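Local atomic coordinates of methyltransferase (Geobacter sulfurreducens PCA, PDB entry 3C3P), a protein that probably transfers a methyl group from S-adenosyl-L-methionine to an oxygen atom of its acceptor, as O-methyltransferases do. Residues I37-R42 with D65-A70; L59-G64 with D128-D133; A158-R163 with V199-L204. One frame throughout, in Å; residues are numbered along the deposited sequence.

Contact 1. Residues I37-R42 with D65-A70; sequences IPIVDR and DGLGCA
I37, I39 and V40 press their aliphatic side chains onto the bare backbone of G66 and the side chains of L67 and C69, and no hydrogen bond crosses between the two segments. I37 touches with two branches: CG2 lies 3.9 Å from CA of G66, and the CG1 arm carries CD1 to 3.6 Å from CD2 of L67. The two side chains cross obliquely, each spending a methyl on the other. Glycine suits position 66 because a CB there would run into CG2 of I37. I39 has CG1 wedged between its own backbone N and carbonyl carbon (chi1 68°), which turns CG2 toward the loop: this methyl lies 3.6 Å from O of G66 and 4.1 Å from CD1 of L67. The CB of I39 faces CB of C69 at 4.0 Å. One step further, CB of V40 meets SG of C69 at 3.9 Å; the thiol is sent there by a chi1 of -177°, and it suits the spot because it is small and weakly polar and packs well against aliphatic groups. A32 and M28 of helix 23-34 add to this apolar patch, touching I39 and L67, and C69, respectively. The loop is also held from within. D65 accepts N-H of A70 on the syn lone pair of OD1 (2.9 Å), with OD2 bonded to S71 OG, so the carboxylate ties the loop to the first turn of helix 69-75. The sequence G64-D65-G66-L67-G68, running from the first strand of the sheet into the N-terminus of a helix, is consistent with the glycine-rich GxGxG motif of Rossmann-like methyltransferases, the loop that in relatives borders the S-adenosylmethionine pocket.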
loop_
_atom_site.group_PDB
_atom_site.type_symbol
_atom_site.label_atom_id
_atom_site.label_comp_id
_atom_site.label_asym_id
_atom_site.label_seq_id
_atom_site.Cartn_x
_atom_site.Cartn_y
_atom_site.Cartn_z
ATOM N N ILE A 37 -15.344 -11.385 -18.653
ATOM C CA ILE A 37 -15.341 -11.173 -17.206
ATOM C C ILE A 37 -14.296 -10.154 -16.747
ATOM O O ILE A 37 -13.109 -10.290 -17.066
ATOM C CB ILE A 37 -15.107 -12.524 -16.456
ATOM C CG1 ILE A 37 -16.241 -13.509 -16.767
ATOM C CG2 ILE A 37 -14.995 -12.294 -14.944
ATOM C CD1 ILE A 37 -16.025 -14.908 -16.231
ATOM N N PRO A 38 -14.739 -9.094 -16.040
ATOM C CA PRO A 38 -13.726 -8.140 -15.553
ATOM C C PRO A 38 -12.938 -8.714 -14.394
ATOM O O PRO A 38 -13.517 -9.283 -13.460
ATOM C CB PRO A 38 -14.548 -6.928 -15.089
ATOM C CG PRO A 38 -15.971 -7.408 -14.994
ATOM C CD PRO A 38 -16.117 -8.582 -15.902
ATOM N N ILE A 39 -11.621 -8.610 -14.508
ATOM C CA ILE A 39 -10.705 -9.088 -13.453
ATOM C C ILE A 39 -9.603 -8.070 -13.138
ATOM O O ILE A 39 -9.256 -7.196 -13.936
ATOM C CB ILE A 39 -10.044 -10.493 -13.763
ATOM C CG1 ILE A 39 -9.059 -10.419 -14.940
ATOM C CG2 ILE A 39 -11.114 -11.592 -13.972
ATOM C CD1 ILE A 39 -8.289 -11.732 -15.177
ATOM N N VAL A 40 -9.103 -8.199 -11.921
ATOM C CA VAL A 40 -8.004 -7.388 -11.399
ATOM C C VAL A 40 -6.758 -7.466 -12.301
ATOM O O VAL A 40 -6.292 -8.565 -12.544
ATOM C CB VAL A 40 -7.672 -7.852 -9.916
ATOM C CG1 VAL A 40 -6.277 -7.522 -9.488
ATOM C CG2 VAL A 40 -8.720 -7.275 -8.944
ATOM N N ASP A 41 -6.229 -6.341 -12.808
ATOM C CA ASP A 41 -4.990 -6.417 -13.638
ATOM C C ASP A 41 -3.767 -6.814 -12.770
ATOM O O ASP A 41 -3.844 -6.834 -11.535
ATOM C CB ASP A 41 -4.706 -5.192 -14.557
ATOM C CG ASP A 41 -4.296 -3.898 -13.839
ATOM O OD1 ASP A 41 -3.995 -3.831 -12.622
ATOM O OD2 ASP A 41 -4.197 -2.893 -14.580
ATOM N N ARG A 42 -2.646 -7.095 -13.422
ATOM C CA ARG A 42 -1.435 -7.550 -12.681
ATOM C C ARG A 42 -0.849 -6.557 -11.711
ATOM O O ARG A 42 -0.447 -6.946 -10.633
ATOM C CB ARG A 42 -0.309 -8.029 -13.606
ATOM C CG ARG A 42 -0.552 -9.380 -14.250
ATOM C CD ARG A 42 0.606 -9.760 -15.181
ATOM N NE ARG A 42 1.885 -10.044 -14.508
ATOM C CZ ARG A 42 3.037 -10.189 -15.173
ATOM N NH1 ARG A 42 3.068 -9.982 -16.472
ATOM N NH2 ARG A 42 4.170 -10.450 -14.547
ATOM N N ASP A 65 -16.209 -12.369 -6.812
ATOM C CA ASP A 65 -14.862 -12.480 -7.345
ATOM C C ASP A 65 -14.811 -13.254 -8.658
ATOM O O ASP A 65 -14.828 -14.497 -8.700
ATOM C CB ASP A 65 -13.959 -13.119 -6.273
ATOM C CG ASP A 65 -12.489 -13.036 -6.608
ATOM O OD1 ASP A 65 -12.108 -12.224 -7.474
ATOM O OD2 ASP A 65 -11.688 -13.760 -5.972
ATOM N N GLY A 66 -14.769 -12.464 -9.728
ATOM C CA GLY A 66 -14.671 -12.962 -11.082
ATOM C C GLY A 66 -13.449 -13.855 -11.233
ATOM O O GLY A 66 -12.291 -13.425 -11.058
ATOM N N LEU A 67 -13.761 -15.116 -11.536
ATOM C CA LEU A 67 -12.791 -16.188 -11.751
ATOM C C LEU A 67 -11.904 -16.459 -10.546
ATOM O O LEU A 67 -10.929 -17.198 -10.650
ATOM C CB LEU A 67 -11.903 -15.894 -12.970
ATOM C CG LEU A 67 -12.577 -15.716 -14.327
ATOM C CD1 LEU A 67 -11.492 -15.449 -15.344
ATOM C CD2 LEU A 67 -13.414 -16.923 -14.733
ATOM N N GLY A 68 -12.282 -15.916 -9.402
ATOM C CA GLY A 68 -11.488 -16.085 -8.185
ATOM C C GLY A 68 -10.153 -15.355 -8.300
ATOM O O GLY A 68 -9.180 -15.669 -7.619
ATOM N N CYS A 69 -10.122 -14.346 -9.148
ATOM C CA CYS A 69 -8.873 -13.607 -9.360
ATOM C C CYS A 69 -8.306 -12.933 -8.098
ATOM O O CYS A 69 -7.115 -13.037 -7.797
ATOM C CB CYS A 69 -9.040 -12.566 -10.464
ATOM S SG CYS A 69 -7.513 -11.688 -10.818
ATOM N N ALA A 70 -9.162 -12.234 -7.368
ATOM C CA ALA A 70 -8.738 -11.536 -6.143
ATOM C C ALA A 70 -8.293 -12.536 -5.089
ATOM O O ALA A 70 -7.266 -12.377 -4.424
ATOM C CB ALA A 70 -9.887 -10.644 -5.588
#

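Contact 2. Residues L59-G64 with D128-D133; sequences LVVVPG and DILFMD
Strands 59-63 and 127-133 are the parallel neighbours at the middle of a Rossmann-like methyltransferase sheet, paired V60 with I129 and V61 with L130. Two straight bonds carry the pairing, V61 N to I129 O and F131 N to V61 O, each 2.9 Å. At the start of the pair, O of L59 is gripped twice, by N of I129 and by N of D128, the latter at 2.9 Å. The carboxylate of D128 returns the favour: its OD2 takes the N-H of L59 from the anti side (3.1 Å) and also that of Q58, so an aspartate fits here as an acceptor for two successive backbone donors. The order of strands across the sheet, 3-2-1-4-5, makes this the switch point of the fold, where the chain leaves 59-63 to build one half of the sheet and 127-133 to build the other. Beta-branched V60, V61, V62 and I129 suit these strands. V60 and I129 lie side by side on one face, CG2 of V60 4.0 Å from CB of I129, and helix 69-75 touches V60 through F74. V61 and L130 take the other face, where CD1 of L130 also reaches CG of P63 at 3.9 Å. F131, with CG anti to its backbone N (chi1 180°), carries its ring beside V62, whose CG1 comes obliquely to 3.8 Å from CD2 of the ring. Lacking an N-H, P63 cannot continue the backbone pattern: its CD sits 3.0 Å from O of F131, a buried carbonyl with no hydrogen-bonding partner in the model.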
loop_
_atom_site.group_PDB
_atom_site.type_symbol
_atom_site.label_atom_id
_atom_site.label_comp_id
_atom_site.label_asym_id
_atom_site.label_seq_id
_atom_site.Cartn_x
_atom_site.Cartn_y
_atom_site.Cartn_z
ATOM N N LEU A 59 -7.904 -13.495 8.463
ATOM C CA LEU A 59 -9.135 -13.599 7.657
ATOM C C LEU A 59 -9.327 -12.492 6.627
ATOM O O LEU A 59 -9.326 -11.300 6.905
ATOM C CB LEU A 59 -10.384 -13.660 8.572
ATOM C CG LEU A 59 -11.780 -13.799 7.925
ATOM C CD1 LEU A 59 -11.865 -15.088 7.072
ATOM C CD2 LEU A 59 -12.930 -13.758 8.948
ATOM N N VAL A 60 -9.461 -12.965 5.411
ATOM C CA VAL A 60 -9.706 -12.150 4.241
ATOM C C VAL A 60 -11.018 -12.607 3.651
ATOM O O VAL A 60 -11.205 -13.793 3.374
ATOM C CB VAL A 60 -8.604 -12.305 3.145
ATOM C CG1 VAL A 60 -8.960 -11.449 1.906
ATOM C CG2 VAL A 60 -7.202 -11.971 3.697
ATOM N N VAL A 61 -11.897 -11.643 3.430
ATOM C CA VAL A 61 -13.216 -11.877 2.850
ATOM C C VAL A 61 -13.362 -11.118 1.509
ATOM O O VAL A 61 -13.090 -9.919 1.387
ATOM C CB VAL A 61 -14.330 -11.553 3.881
ATOM C CG1 VAL A 61 -15.742 -11.753 3.272
ATOM C CG2 VAL A 61 -14.116 -12.432 5.153
ATOM N N VAL A 62 -13.746 -11.897 0.497
ATOM C CA VAL A 62 -13.908 -11.432 -0.870
ATOM C C VAL A 62 -15.332 -11.687 -1.360
ATOM O O VAL A 62 -15.628 -12.769 -1.859
ATOM C CB VAL A 62 -12.924 -12.181 -1.793
ATOM C CG1 VAL A 62 -12.952 -11.601 -3.182
ATOM C CG2 VAL A 62 -11.509 -12.128 -1.198
ATOM N N PRO A 63 -16.235 -10.709 -1.172
ATOM C CA PRO A 63 -17.612 -10.872 -1.625
ATOM C C PRO A 63 -17.756 -10.485 -3.073
ATOM O O PRO A 63 -17.851 -9.308 -3.384
ATOM C CB PRO A 63 -18.414 -9.905 -0.737
ATOM C CG PRO A 63 -17.419 -9.124 0.064
ATOM C CD PRO A 63 -16.037 -9.484 -0.380
ATOM N N GLY A 64 -17.811 -11.507 -3.922
ATOM C CA GLY A 64 -17.897 -11.368 -5.377
ATOM C C GLY A 64 -16.477 -11.421 -5.928
ATOM O O GLY A 64 -15.621 -10.633 -5.557
ATOM N N ASP A 128 -10.079 -9.211 8.712
ATOM C CA ASP A 128 -8.820 -8.416 8.678
ATOM C C ASP A 128 -8.698 -7.639 7.395
ATOM O O ASP A 128 -8.168 -6.533 7.386
ATOM C CB ASP A 128 -7.600 -9.311 8.911
ATOM C CG ASP A 128 -7.614 -9.925 10.296
ATOM O OD1 ASP A 128 -7.803 -9.157 11.267
ATOM O OD2 ASP A 128 -7.454 -11.157 10.415
ATOM N N ILE A 129 -9.139 -8.254 6.304
ATOM C CA ILE A 129 -9.140 -7.602 4.997
ATOM C C ILE A 129 -10.455 -7.871 4.319
ATOM O O ILE A 129 -10.875 -9.003 4.175
ATOM C CB ILE A 129 -8.017 -8.047 4.022
ATOM C CG1 ILE A 129 -6.643 -7.715 4.566
ATOM C CG2 ILE A 129 -8.205 -7.366 2.669
ATOM C CD1 ILE A 129 -5.527 -8.048 3.630
ATOM N N LEU A 130 -11.122 -6.798 3.956
ATOM C CA LEU A 130 -12.388 -6.872 3.241
ATOM C C LEU A 130 -12.160 -6.278 1.852
ATOM O O LEU A 130 -11.846 -5.072 1.682
ATOM C CB LEU A 130 -13.515 -6.154 3.985
ATOM C CG LEU A 130 -14.849 -6.174 3.215
ATOM C CD1 LEU A 130 -15.341 -7.615 3.038
ATOM C CD2 LEU A 130 -15.937 -5.311 3.867
ATOM N N PHE A 131 -12.277 -7.156 0.862
ATOM C CA PHE A 131 -12.090 -6.779 -0.535
ATOM C C PHE A 131 -13.422 -6.355 -1.114
ATOM O O PHE A 131 -14.457 -6.972 -0.839
ATOM C CB PHE A 131 -11.498 -7.921 -1.357
ATOM C CG PHE A 131 -11.292 -7.583 -2.812
ATOM C CD1 PHE A 131 -10.117 -6.964 -3.236
ATOM C CD2 PHE A 131 -12.259 -7.878 -3.751
ATOM C CE1 PHE A 131 -9.914 -6.672 -4.587
ATOM C CE2 PHE A 131 -12.061 -7.571 -5.112
ATOM C CZ PHE A 131 -10.892 -6.972 -5.509
HETATM N N MSE A 132 -13.378 -5.299 -1.913
HETATM C CA MSE A 132 -14.579 -4.777 -2.489
HETATM C C MSE A 132 -14.413 -4.228 -3.912
HETATM O O MSE A 132 -13.383 -3.663 -4.245
HETATM C CB MSE A 132 -14.941 -3.619 -1.584
HETATM C CG MSE A 132 -16.325 -3.524 -1.377
HETATM SE SE MSE A 132 -16.654 -1.800 -0.644
HETATM C CE MSE A 132 -15.598 -1.928 1.018
ATOM N N ASP A 133 -15.439 -4.434 -4.738
ATOM C CA ASP A 133 -15.485 -3.906 -6.127
ATOM C C ASP A 133 -16.539 -2.780 -6.216
ATOM O O ASP A 133 -17.744 -2.996 -6.106
ATOM C CB ASP A 133 -15.760 -5.014 -7.143
ATOM C CG ASP A 133 -15.672 -4.527 -8.597
ATOM O OD1 ASP A 133 -15.654 -3.294 -8.853
ATOM O OD2 ASP A 133 -15.639 -5.398 -9.495
#

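Contact 3. Residues A158-R163 with V199-L204; sequences AVNALR and VGNGVL. With EDO (1,2-ethanediol), chain K.
Strands 154-159 and 203-208 run antiparallel here, with A158 and L204 a hydrogen-bonded pair (A158 N to L204 O 2.9 Å, L204 N to A158 O 2.8 Å), beyond which both segments leave the sheet as loops. Residues 199-202 form a type II' turn with G200 in the position that needs positive phi. Its carbonyls serve segment 158-163: O of N201 accepts from N of both L162 and R163, and O of G202 takes the N-H of A161 from above its plane. A water bridges G202 O and N160 N. G202, bare of side chain, lets CD1 of L162 pack 4.0 Å from its CA. In cation-dependent relatives of this Rossmann-like family, two aspartates and an asparagine hold a metal, and D133 and N160 probably stand at comparable strand ends; here N160 ND2 hydrogen-bonds to D133 OD1. OD1 of N160 receives ND2 of N201 (3.0 Å), lying within 2° of the N201 amide plane. OD1 of N201 takes the N-H of R163 NE at the guanidinium edge, so close (2.5 Å) that the exact length is doubtful; R163 reaches it with an extended chain, and its NH1 goes to I3 O. A small methyl suits A161, whose CB meets CB of L204 at 3.9 Å. 1,2-Ethanediol, probably from the crystallisation liquor, hydrogen-bonds through O2 to O of N160.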
loop_
_atom_site.group_PDB
_atom_site.type_symbol
_atom_site.label_atom_id
_atom_site.label_comp_id
_atom_site.label_asym_id
_atom_site.label_seq_id
_atom_site.Cartn_x
_atom_site.Cartn_y
_atom_site.Cartn_z
ATOM N N ALA A 158 -10.859 -1.463 -1.898
ATOM C CA ALA A 158 -11.944 -1.252 -2.879
ATOM C C ALA A 158 -11.366 -0.915 -4.231
ATOM O O ALA A 158 -10.698 0.112 -4.411
ATOM C CB ALA A 158 -12.901 -0.153 -2.399
ATOM N N VAL A 159 -11.616 -1.797 -5.190
ATOM C CA VAL A 159 -11.089 -1.610 -6.532
ATOM C C VAL A 159 -12.081 -0.853 -7.398
ATOM O O VAL A 159 -13.242 -0.619 -7.008
ATOM C CB VAL A 159 -10.648 -2.942 -7.198
ATOM C CG1 VAL A 159 -9.460 -3.565 -6.400
ATOM C CG2 VAL A 159 -11.827 -3.933 -7.387
ATOM N N ASN A 160 -11.601 -0.493 -8.575
ATOM C CA ASN A 160 -12.396 0.277 -9.571
ATOM C C ASN A 160 -12.943 1.548 -8.939
ATOM O O ASN A 160 -14.069 1.978 -9.188
ATOM C CB ASN A 160 -13.517 -0.574 -10.164
ATOM C CG ASN A 160 -12.989 -1.812 -10.830
ATOM O OD1 ASN A 160 -11.916 -1.789 -11.419
ATOM N ND2 ASN A 160 -13.727 -2.911 -10.723
ATOM N N ALA A 161 -12.099 2.140 -8.109
ATOM C CA ALA A 161 -12.400 3.379 -7.367
ATOM C C ALA A 161 -12.368 4.703 -8.173
ATOM O O ALA A 161 -13.020 5.665 -7.775
ATOM C CB ALA A 161 -11.506 3.503 -6.159
ATOM N N LEU A 162 -11.617 4.741 -9.279
ATOM C CA LEU A 162 -11.486 5.947 -10.121
ATOM C C LEU A 162 -12.158 5.788 -11.464
ATOM O O LEU A 162 -12.587 6.760 -12.073
ATOM C CB LEU A 162 -10.015 6.373 -10.292
ATOM C CG LEU A 162 -9.377 6.859 -8.990
ATOM C CD1 LEU A 162 -7.909 7.134 -9.197
ATOM C CD2 LEU A 162 -10.140 8.102 -8.419
ATOM N N ARG A 163 -12.238 4.566 -11.932
ATOM C CA ARG A 163 -12.913 4.286 -13.196
ATOM C C ARG A 163 -13.419 2.862 -13.189
ATOM O O ARG A 163 -12.924 2.004 -12.454
ATOM C CB ARG A 163 -12.004 4.518 -14.388
ATOM C CG ARG A 163 -10.922 3.508 -14.485
ATOM C CD ARG A 163 -10.003 3.831 -15.603
ATOM N NE ARG A 163 -8.930 2.841 -15.686
ATOM C CZ ARG A 163 -7.889 2.946 -16.497
ATOM N NH1 ARG A 163 -7.767 3.988 -17.291
ATOM N NH2 ARG A 163 -6.961 2.011 -16.513
ATOM N N VAL A 199 -3.393 3.033 -9.036
ATOM C CA VAL A 199 -2.915 1.830 -9.756
ATOM C C VAL A 199 -4.135 1.229 -10.448
ATOM O O VAL A 199 -5.212 1.176 -9.900
ATOM C CB VAL A 199 -2.241 0.764 -8.847
ATOM C CG1 VAL A 199 -3.193 0.224 -7.811
ATOM C CG2 VAL A 199 -1.711 -0.393 -9.693
ATOM N N GLY A 200 -3.962 0.799 -11.683
ATOM C CA GLY A 200 -5.078 0.224 -12.443
ATOM C C GLY A 200 -6.243 1.202 -12.621
ATOM O O GLY A 200 -6.091 2.281 -13.152
ATOM N N ASN A 201 -7.400 0.784 -12.152
ATOM C CA ASN A 201 -8.622 1.575 -12.213
ATOM C C ASN A 201 -8.843 2.413 -10.932
ATOM O O ASN A 201 -9.909 3.004 -10.716
ATOM C CB ASN A 201 -9.823 0.660 -12.484
ATOM C CG ASN A 201 -9.765 -0.001 -13.851
ATOM O OD1 ASN A 201 -9.131 0.497 -14.790
ATOM N ND2 ASN A 201 -10.474 -1.116 -13.979
ATOM N N GLY A 202 -7.800 2.439 -10.101
ATOM C CA GLY A 202 -7.796 3.167 -8.820
ATOM C C GLY A 202 -8.161 2.216 -7.712
ATOM O O GLY A 202 -9.070 1.412 -7.843
ATOM N N VAL A 203 -7.420 2.309 -6.623
ATOM C CA VAL A 203 -7.638 1.451 -5.466
ATOM C C VAL A 203 -7.796 2.292 -4.194
ATOM O O VAL A 203 -6.899 3.014 -3.794
ATOM C CB VAL A 203 -6.479 0.413 -5.275
ATOM C CG1 VAL A 203 -6.773 -0.499 -4.054
ATOM C CG2 VAL A 203 -6.263 -0.439 -6.557
ATOM N N LEU A 204 -8.972 2.186 -3.587
ATOM C CA LEU A 204 -9.280 2.901 -2.359
ATOM C C LEU A 204 -8.884 2.014 -1.187
ATOM O O LEU A 204 -9.275 0.845 -1.102
ATOM C CB LEU A 204 -10.768 3.254 -2.300
ATOM C CG LEU A 204 -11.424 3.931 -1.101
ATOM C CD1 LEU A 204 -10.823 5.289 -0.761
ATOM C CD2 LEU A 204 -12.930 4.116 -1.402
HETATM C C1 EDO K . -17.060 3.102 -10.810
HETATM O O1 EDO K . -16.405 2.007 -10.155
HETATM C C2 EDO K . -16.175 4.344 -10.956
HETATM O O2 EDO K . -15.421 4.547 -9.759
HETATM O O HOH W 1 -8.919 -0.816 -9.277
#

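Contact 2 is the most buried of the three, regular parallel pairing between strands at the centre of the sheet. Contact 1 lies at the C-terminal end of strand 59-63, partly buried and without a hydrogen bond across its segments; A70 and V40 touch the F131 ring, so it packs directly against contact 2. Contact 3, also largely buried, joins the antiparallel side of the same sheet: M132 O and V159 N make a probable backbone hydrogen bond between strands 127-133 and 154-159, and D133 meets N160. Contact 3 adds side-chain amide and guanidinium bonds to its backbone ones; contact 2 has backbone bonds and a single carboxylate. Contacts 1 and 3 meet only lightly, D41 against G200.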